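Local coordinates for protein nucleoside hydrolase, putative (Trypanosoma brucei, PDB 3FZ0) that belongs to the nucleoside hydrolase family and binds a calcium ion through a site rich in aspartates, at residues Met216-Arg227 against Gln243-Glu254. The protein carries 2 engineered substitutions. Sequence-based numbering, arbitrary orientation.
Sequences MTWGFYDKLVNR and QEFIEKLFQRLE
Met216 reaches Phe250 with the end of its side chain. Its extended chain brings CE to 3.8 Å from CE2 of the Phe250 ring. Trp218 starts the helix 218-224 and lays the six-membered part of its indole beside the aliphatic part of Glu254, with CZ3 3.8 Å from CG. The ring of Tyr221 lies between Trp218 and Val225 of its own segment, one over each face toward the rim. Its CG is anti to the backbone N (chi1 178°), which sends the OH end across to helix 241-249. There CE1 touches CG2 of Ile246, and OH makes a weak hydrogen bond to Ile246 O. Leu224 and Val225 complete this apolar patch on CG2 of Ile246. At the helix end, a Schellman motif with Asn226 at C-prime closes the turn. NE2 of Gln243 donates to Leu224 O at 2.9 Å, from above the carbonyl plane, and weakly to OD1 of Asn226.

Arg227 extends back along the outer side and centres a salt-bridge network. It grips Glu254 end-on, NH1 to OE1 at 2.7 Å and NH2 to OE2 at 3.1 Å, the planes only 18° apart. The salt bridge to Glu247 is side-on, with planes 74° apart: NH2 uses the anti lone pair of OE1, while NE meets OE1 from above the carboxylate plane. NH1 also bridges to OD1 of Asp222 at 3.1 Å. Arg258 pairs with both Asp222 and Glu254, and Gln239 bonds OE2 of Glu247.

The contact joins helix 218-224 to the consecutive helices 241-249 and 251-257. Its apolar side continues onto helix 17-27, where Ile246 and Phe250 touch Ile21. All three guanidinium nitrogens of Arg227 are used, which should fix its rotation. The two arginines probably offset the Asp222-Glu254 repulsion and keep the carboxylates ionised.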
ATOM      1  N   MET B 216     -18.412 -13.711 -29.236  1.00 66.43           N
ATOM      2  CA  MET B 216     -19.013 -14.508 -30.300  1.00 66.99           C
ATOM      3  C   MET B 216     -19.375 -15.877 -29.733  1.00 67.13           C
ATOM      4  O   MET B 216     -18.739 -16.364 -28.785  1.00 67.75           O
ATOM      5  CB  MET B 216     -18.128 -14.603 -31.531  1.00 66.53           C
ATOM      6  CG  MET B 216     -16.863 -15.330 -31.300  1.00 67.39           C
ATOM      7  SD  MET B 216     -15.865 -15.413 -32.786  1.00 68.73           S
ATOM      8  CE  MET B 216     -14.311 -15.995 -32.040  1.00 66.73           C
ATOM      9  N   THR B 217     -20.425 -16.460 -30.277  1.00 66.80           N
ATOM     10  CA  THR B 217     -20.766 -17.843 -30.017  1.00 67.48           C
ATOM     11  C   THR B 217     -19.784 -18.775 -30.754  1.00 67.57           C
ATOM     12  O   THR B 217     -19.285 -18.436 -31.843  1.00 68.05           O
ATOM     13  CB  THR B 217     -22.209 -18.083 -30.527  1.00 67.40           C
ATOM     14  OG1 THR B 217     -23.141 -17.450 -29.635  1.00 66.29           O
ATOM     15  CG2 THR B 217     -22.521 -19.523 -30.600  1.00 69.37           C
ATOM     16  N   TRP B 218     -19.510 -19.945 -30.182  1.00 67.39           N
ATOM     17  CA  TRP B 218     -18.769 -20.972 -30.899  1.00 67.10           C
ATOM     18  C   TRP B 218     -19.462 -21.365 -32.203  1.00 66.89           C
ATOM     19  O   TRP B 218     -18.788 -21.627 -33.201  1.00 67.29           O
ATOM     20  CB  TRP B 218     -18.445 -22.185 -30.014  1.00 67.19           C
ATOM     21  CG  TRP B 218     -17.375 -21.852 -28.996  1.00 68.13           C
ATOM     22  CD1 TRP B 218     -17.532 -21.780 -27.636  1.00 67.78           C
ATOM     23  CD2 TRP B 218     -16.002 -21.501 -29.259  1.00 67.38           C
ATOM     24  NE1 TRP B 218     -16.353 -21.415 -27.045  1.00 67.77           N
ATOM     25  CE2 TRP B 218     -15.394 -21.246 -28.006  1.00 66.91           C
ATOM     26  CE3 TRP B 218     -15.232 -21.394 -30.426  1.00 67.75           C
ATOM     27  CZ2 TRP B 218     -14.046 -20.873 -27.876  1.00 66.89           C
ATOM     28  CZ3 TRP B 218     -13.872 -21.028 -30.308  1.00 68.06           C
ATOM     29  CH2 TRP B 218     -13.299 -20.767 -29.033  1.00 68.20           C
ATOM     30  N   GLY B 219     -20.802 -21.395 -32.198  1.00 66.58           N
ATOM     31  CA  GLY B 219     -21.625 -21.636 -33.413  1.00 65.33           C
ATOM     32  C   GLY B 219     -21.362 -20.579 -34.491  1.00 65.03           C
ATOM     33  O   GLY B 219     -21.167 -20.911 -35.667  1.00 65.24           O
ATOM     34  N   PHE B 220     -21.315 -19.312 -34.091  1.00 64.37           N
ATOM     35  CA  PHE B 220     -20.982 -18.237 -35.009  1.00 63.92           C
ATOM     36  C   PHE B 220     -19.563 -18.469 -35.551  1.00 64.12           C
ATOM     37  O   PHE B 220     -19.355 -18.445 -36.781  1.00 64.07           O
ATOM     38  CB  PHE B 220     -21.090 -16.872 -34.320  1.00 63.21           C
ATOM     39  CG  PHE B 220     -20.662 -15.720 -35.181  1.00 62.75           C
ATOM     40  CD1 PHE B 220     -21.590 -15.084 -36.015  1.00 61.79           C
ATOM     41  CD2 PHE B 220     -19.342 -15.258 -35.159  1.00 60.98           C
ATOM     42  CE1 PHE B 220     -21.199 -14.005 -36.815  1.00 61.67           C
ATOM     43  CE2 PHE B 220     -18.935 -14.179 -35.965  1.00 60.53           C
ATOM     44  CZ  PHE B 220     -19.855 -13.544 -36.779  1.00 61.46           C
ATOM     45  N   TYR B 221     -18.612 -18.701 -34.634  1.00 63.57           N
ATOM     46  CA  TYR B 221     -17.232 -19.012 -34.999  1.00 63.68           C
ATOM     47  C   TYR B 221     -17.152 -20.099 -36.074  1.00 63.44           C
ATOM     48  O   TYR B 221     -16.428 -19.957 -37.054  1.00 62.98           O
ATOM     49  CB  TYR B 221     -16.417 -19.444 -33.774  1.00 63.46           C
ATOM     50  CG  TYR B 221     -15.000 -19.810 -34.124  1.00 63.91           C
ATOM     51  CD1 TYR B 221     -14.042 -18.815 -34.389  1.00 63.28           C
ATOM     52  CD2 TYR B 221     -14.600 -21.151 -34.184  1.00 63.44           C
ATOM     53  CE1 TYR B 221     -12.725 -19.156 -34.701  1.00 63.42           C
ATOM     54  CE2 TYR B 221     -13.300 -21.495 -34.489  1.00 62.92           C
ATOM     55  CZ  TYR B 221     -12.360 -20.494 -34.745  1.00 63.78           C
ATOM     56  OH  TYR B 221     -11.040 -20.825 -35.053  1.00 64.01           O
ATOM     57  N   ASP B 222     -17.905 -21.176 -35.883  1.00 63.57           N
ATOM     58  CA  ASP B 222     -17.870 -22.288 -36.821  1.00 63.82           C
ATOM     59  C   ASP B 222     -18.213 -21.796 -38.228  1.00 63.89           C
ATOM     60  O   ASP B 222     -17.596 -22.239 -39.192  1.00 64.10           O
ATOM     61  CB  ASP B 222     -18.788 -23.434 -36.373  1.00 63.70           C
ATOM     62  CG  ASP B 222     -18.176 -24.277 -35.254  1.00 64.41           C
ATOM     63  OD1 ASP B 222     -17.009 -24.037 -34.891  1.00 64.98           O
ATOM     64  OD2 ASP B 222     -18.856 -25.194 -34.734  1.00 66.10           O
ATOM     65  N   LYS B 223     -19.176 -20.880 -38.336  1.00 63.75           N
ATOM     66  CA  LYS B 223     -19.591 -20.328 -39.620  1.00 64.03           C
ATOM     67  C   LYS B 223     -18.561 -19.340 -40.152  1.00 63.84           C
ATOM     68  O   LYS B 223     -18.291 -19.304 -41.343  1.00 63.87           O
ATOM     69  CB  LYS B 223     -20.948 -19.654 -39.518  1.00 64.29           C
ATOM     70  CG  LYS B 223     -22.118 -20.603 -39.593  1.00 66.23           C
ATOM     71  CD  LYS B 223     -23.376 -19.965 -39.003  1.00 70.42           C
ATOM     72  CE  LYS B 223     -24.609 -20.859 -39.201  1.00 72.93           C
ATOM     73  NZ  LYS B 223     -25.835 -20.286 -38.538  1.00 74.46           N
ATOM     74  N   LEU B 224     -17.964 -18.568 -39.254  1.00 63.63           N
ATOM     75  CA  LEU B 224     -16.893 -17.644 -39.596  1.00 63.13           C
ATOM     76  C   LEU B 224     -15.792 -18.350 -40.412  1.00 63.40           C
ATOM     77  O   LEU B 224     -15.351 -17.836 -41.447  1.00 63.53           O
ATOM     78  CB  LEU B 224     -16.331 -16.995 -38.308  1.00 63.11           C
ATOM     79  CG  LEU B 224     -15.459 -15.736 -38.418  1.00 63.26           C
ATOM     80  CD1 LEU B 224     -16.304 -14.583 -38.948  1.00 63.08           C
ATOM     81  CD2 LEU B 224     -14.706 -15.370 -37.135  1.00 61.95           C
ATOM     82  N   VAL B 225     -15.379 -19.544 -39.981  1.00 62.12           N
ATOM     83  CA  VAL B 225     -14.213 -20.213 -40.571  1.00 61.09           C
ATOM     84  C   VAL B 225     -14.564 -21.302 -41.591  1.00 61.82           C
ATOM     85  O   VAL B 225     -13.705 -22.119 -41.963  1.00 60.48           O
ATOM     86  CB  VAL B 225     -13.242 -20.790 -39.477  1.00 61.11           C
ATOM     87  CG1 VAL B 225     -12.565 -19.710 -38.741  1.00 58.23           C
ATOM     88  CG2 VAL B 225     -13.938 -21.736 -38.522  1.00 59.82           C
ATOM     89  N   ASN B 226     -15.838 -21.287 -42.012  1.00 62.89           N
ATOM     90  CA  ASN B 226     -16.430 -22.175 -43.004  1.00 63.22           C
ATOM     91  C   ASN B 226     -16.502 -23.639 -42.627  1.00 64.11           C
ATOM     92  O   ASN B 226     -16.504 -24.519 -43.477  1.00 63.04           O
ATOM     93  CB  ASN B 226     -15.756 -22.014 -44.360  1.00 63.71           C
ATOM     94  CG  ASN B 226     -16.595 -21.224 -45.349  1.00 65.42           C
ATOM     95  OD1 ASN B 226     -17.463 -20.403 -44.983  1.00 66.72           O
ATOM     96  ND2 ASN B 226     -16.322 -21.453 -46.623  1.00 64.99           N
ATOM     97  N   ARG B 227     -16.561 -23.913 -41.340  1.00 65.63           N
ATOM     98  CA  ARG B 227     -16.904 -25.256 -40.956  1.00 67.66           C
ATOM     99  C   ARG B 227     -18.364 -25.510 -41.271  1.00 69.79           C
ATOM    100  O   ARG B 227     -19.247 -24.686 -41.006  1.00 70.26           O
ATOM    101  CB  ARG B 227     -16.642 -25.497 -39.480  1.00 66.64           C
ATOM    102  CG  ARG B 227     -15.179 -25.552 -39.171  1.00 64.85           C
ATOM    103  CD  ARG B 227     -15.004 -25.331 -37.717  1.00 62.98           C
ATOM    104  NE  ARG B 227     -13.640 -25.540 -37.319  1.00 59.87           N
ATOM    105  CZ  ARG B 227     -13.193 -25.307 -36.102  1.00 60.60           C
ATOM    106  NH1 ARG B 227     -14.019 -24.847 -35.158  1.00 60.33           N
ATOM    107  NH2 ARG B 227     -11.910 -25.511 -35.843  1.00 58.27           N
ATOM    108  N   GLN B 243     -10.031 -17.223 -43.354  1.00 61.97           N
ATOM    109  CA  GLN B 243     -10.654 -18.224 -42.481  1.00 62.18           C
ATOM    110  C   GLN B 243      -9.651 -19.282 -42.033  1.00 61.97           C
ATOM    111  O   GLN B 243      -9.610 -19.639 -40.862  1.00 61.47           O
ATOM    112  CB  GLN B 243     -11.852 -18.866 -43.162  1.00 61.91           C
ATOM    113  CG  GLN B 243     -12.926 -17.876 -43.615  1.00 61.57           C
ATOM    114  CD  GLN B 243     -13.895 -18.522 -44.580  1.00 62.10           C
ATOM    115  OE1 GLN B 243     -13.463 -19.098 -45.565  1.00 63.29           O
ATOM    116  NE2 GLN B 243     -15.194 -18.463 -44.295  1.00 60.41           N
ATOM    117  N   GLU B 244      -8.821 -19.746 -42.961  1.00 62.44           N
ATOM    118  CA  GLU B 244      -7.792 -20.751 -42.636  1.00 62.97           C
ATOM    119  C   GLU B 244      -6.876 -20.259 -41.506  1.00 62.66           C
ATOM    120  O   GLU B 244      -6.648 -20.968 -40.521  1.00 62.54           O
ATOM    121  CB  GLU B 244      -6.970 -21.123 -43.865  1.00 62.97           C
ATOM    122  CG  GLU B 244      -5.753 -21.950 -43.524  1.00 63.71           C
ATOM    123  CD  GLU B 244      -4.985 -22.374 -44.739  1.00 65.15           C
ATOM    124  OE1 GLU B 244      -3.813 -22.754 -44.553  1.00 68.04           O
ATOM    125  OE2 GLU B 244      -5.535 -22.340 -45.874  1.00 67.30           O
ATOM    126  N   PHE B 245      -6.405 -19.027 -41.656  1.00 61.81           N
ATOM    127  CA  PHE B 245      -5.555 -18.390 -40.674  1.00 61.71           C
ATOM    128  C   PHE B 245      -6.257 -18.254 -39.316  1.00 61.78           C
ATOM    129  O   PHE B 245      -5.659 -18.569 -38.296  1.00 61.69           O
ATOM    130  CB  PHE B 245      -5.053 -17.028 -41.206  1.00 61.19           C
ATOM    131  CG  PHE B 245      -4.199 -16.253 -40.227  1.00 61.48           C
ATOM    132  CD1 PHE B 245      -2.820 -16.360 -40.254  1.00 61.64           C
ATOM    133  CD2 PHE B 245      -4.777 -15.384 -39.307  1.00 60.12           C
ATOM    134  CE1 PHE B 245      -2.025 -15.620 -39.363  1.00 61.47           C
ATOM    135  CE2 PHE B 245      -3.989 -14.641 -38.409  1.00 60.38           C
ATOM    136  CZ  PHE B 245      -2.628 -14.755 -38.437  1.00 60.18           C
ATOM    137  N   ILE B 246      -7.507 -17.781 -39.306  1.00 61.69           N
ATOM    138  CA  ILE B 246      -8.265 -17.664 -38.069  1.00 61.59           C
ATOM    139  C   ILE B 246      -8.454 -19.035 -37.428  1.00 62.24           C
ATOM    140  O   ILE B 246      -8.220 -19.180 -36.241  1.00 62.57           O
ATOM    141  CB  ILE B 246      -9.619 -16.867 -38.237  1.00 61.87           C
ATOM    142  CG1 ILE B 246      -9.321 -15.411 -38.668  1.00 60.44           C
ATOM    143  CG2 ILE B 246     -10.506 -16.943 -36.926  1.00 60.83           C
ATOM    144  CD1 ILE B 246     -10.546 -14.595 -39.010  1.00 60.79           C
ATOM    145  N   GLU B 247      -8.797 -20.054 -38.205  1.00 62.78           N
ATOM    146  CA  GLU B 247      -8.908 -21.409 -37.631  1.00 63.89           C
ATOM    147  C   GLU B 247      -7.616 -21.866 -36.943  1.00 64.01           C
ATOM    148  O   GLU B 247      -7.674 -22.458 -35.858  1.00 64.66           O
ATOM    149  CB  GLU B 247      -9.400 -22.470 -38.635  1.00 63.23           C
ATOM    150  CG  GLU B 247      -9.840 -23.752 -37.979  1.00 63.56           C
ATOM    151  CD  GLU B 247     -10.218 -24.870 -38.959  1.00 65.15           C
ATOM    152  OE1 GLU B 247     -10.808 -25.856 -38.500  1.00 66.91           O
ATOM    153  OE2 GLU B 247      -9.934 -24.788 -40.182  1.00 67.79           O
ATOM    154  N   LYS B 248      -6.471 -21.588 -37.559  1.00 63.90           N
ATOM    155  CA  LYS B 248      -5.189 -22.002 -37.001  1.00 64.14           C
ATOM    156  C   LYS B 248      -4.804 -21.177 -35.769  1.00 64.28           C
ATOM    157  O   LYS B 248      -4.248 -21.700 -34.803  1.00 63.91           O
ATOM    158  CB  LYS B 248      -4.091 -21.911 -38.062  1.00 64.23           C
ATOM    159  CG  LYS B 248      -4.054 -23.058 -39.079  1.00 64.35           C
ATOM    160  CD  LYS B 248      -2.999 -22.723 -40.115  1.00 65.66           C
ATOM    161  CE  LYS B 248      -2.994 -23.659 -41.267  1.00 67.79           C
ATOM    162  NZ  LYS B 248      -1.935 -23.221 -42.202  1.00 68.09           N
ATOM    163  N   LEU B 249      -5.104 -19.880 -35.822  1.00 64.34           N
ATOM    164  CA  LEU B 249      -4.813 -18.953 -34.730  1.00 64.35           C
ATOM    165  C   LEU B 249      -5.534 -19.289 -33.429  1.00 64.53           C
ATOM    166  O   LEU B 249      -4.967 -19.130 -32.359  1.00 64.45           O
ATOM    167  CB  LEU B 249      -5.205 -17.559 -35.158  1.00 64.18           C
ATOM    168  CG  LEU B 249      -4.928 -16.419 -34.221  1.00 64.63           C
ATOM    169  CD1 LEU B 249      -3.418 -16.130 -34.092  1.00 64.20           C
ATOM    170  CD2 LEU B 249      -5.689 -15.232 -34.757  1.00 65.54           C
ATOM    171  N   PHE B 250      -6.769 -19.783 -33.541  1.00 64.76           N
ATOM    172  CA  PHE B 250      -7.653 -20.021 -32.395  1.00 64.58           C
ATOM    173  C   PHE B 250      -7.682 -21.489 -31.959  1.00 64.49           C
ATOM    174  O   PHE B 250      -8.400 -21.838 -31.030  1.00 64.32           O
ATOM    175  CB  PHE B 250      -9.091 -19.539 -32.717  1.00 64.72           C
ATOM    176  CG  PHE B 250      -9.370 -18.118 -32.311  1.00 65.11           C
ATOM    177  CD1 PHE B 250      -8.582 -17.077 -32.774  1.00 64.61           C
ATOM    178  CD2 PHE B 250     -10.430 -17.835 -31.441  1.00 66.53           C
ATOM    179  CE1 PHE B 250      -8.828 -15.770 -32.391  1.00 66.09           C
ATOM    180  CE2 PHE B 250     -10.690 -16.525 -31.024  1.00 67.17           C
ATOM    181  CZ  PHE B 250      -9.881 -15.475 -31.516  1.00 66.86           C
ATOM    182  N   GLN B 251      -6.912 -22.347 -32.625  1.00 64.24           N
ATOM    183  CA  GLN B 251      -7.027 -23.805 -32.393  1.00 64.22           C
ATOM    184  C   GLN B 251      -6.734 -24.232 -30.950  1.00 64.54           C
ATOM    185  O   GLN B 251      -7.410 -25.114 -30.412  1.00 64.37           O
ATOM    186  CB  GLN B 251      -6.220 -24.641 -33.411  1.00 63.77           C
ATOM    187  CG  GLN B 251      -4.689 -24.537 -33.320  1.00 64.16           C
ATOM    188  CD  GLN B 251      -3.967 -25.287 -34.441  1.00 64.41           C
ATOM    189  OE1 GLN B 251      -3.280 -24.694 -35.272  1.00 64.49           O
ATOM    190  NE2 GLN B 251      -4.133 -26.600 -34.469  1.00 65.02           N
ATOM    191  N   ARG B 252      -5.754 -23.587 -30.313  1.00 64.77           N
ATOM    192  CA  ARG B 252      -5.409 -23.912 -28.922  1.00 65.09           C
ATOM    193  C   ARG B 252      -6.483 -23.373 -27.988  1.00 65.31           C
ATOM    194  O   ARG B 252      -7.056 -24.132 -27.217  1.00 65.14           O
ATOM    195  CB  ARG B 252      -4.011 -23.378 -28.543  1.00 64.68           C
ATOM    196  CG  ARG B 252      -2.915 -23.714 -29.556  1.00 64.52           C
ATOM    197  CD  ARG B 252      -2.772 -25.236 -29.756  1.00 64.43           C
ATOM    198  NE  ARG B 252      -2.037 -25.515 -30.979  1.00 66.83           N
ATOM    199  CZ  ARG B 252      -1.498 -26.691 -31.298  1.00 68.94           C
ATOM    200  NH1 ARG B 252      -1.590 -27.719 -30.468  1.00 68.65           N
ATOM    201  NH2 ARG B 252      -0.851 -26.837 -32.450  1.00 69.39           N
ATOM    202  N   LEU B 253      -6.766 -22.071 -28.085  1.00 66.04           N
ATOM    203  CA  LEU B 253      -7.859 -21.455 -27.344  1.00 67.04           C
ATOM    204  C   LEU B 253      -9.109 -22.322 -27.439  1.00 67.72           C
ATOM    205  O   LEU B 253      -9.726 -22.637 -26.414  1.00 67.78           O
ATOM    206  CB  LEU B 253      -8.185 -20.054 -27.868  1.00 66.96           C
ATOM    207  CG  LEU B 253      -9.238 -19.343 -27.010  1.00 67.72           C
ATOM    208  CD1 LEU B 253      -8.659 -19.084 -25.628  1.00 67.91           C
ATOM    209  CD2 LEU B 253      -9.733 -18.022 -27.602  1.00 67.64           C
ATOM    210  N   GLU B 254      -9.471 -22.717 -28.662  1.00 68.28           N
ATOM    211  CA  GLU B 254     -10.626 -23.590 -28.869  1.00 69.24           C
ATOM    212  C   GLU B 254     -10.525 -24.911 -28.059  1.00 69.89           C
ATOM    213  O   GLU B 254     -11.485 -25.308 -27.395  1.00 70.25           O
ATOM    214  CB  GLU B 254     -10.866 -23.857 -30.362  1.00 68.90           C
ATOM    215  CG  GLU B 254     -12.243 -24.444 -30.659  1.00 69.11           C
ATOM    216  CD  GLU B 254     -12.399 -24.949 -32.094  1.00 68.92           C
ATOM    217  OE1 GLU B 254     -13.547 -25.211 -32.510  1.00 67.90           O
ATOM    218  OE2 GLU B 254     -11.382 -25.102 -32.804  1.00 69.10           O
TER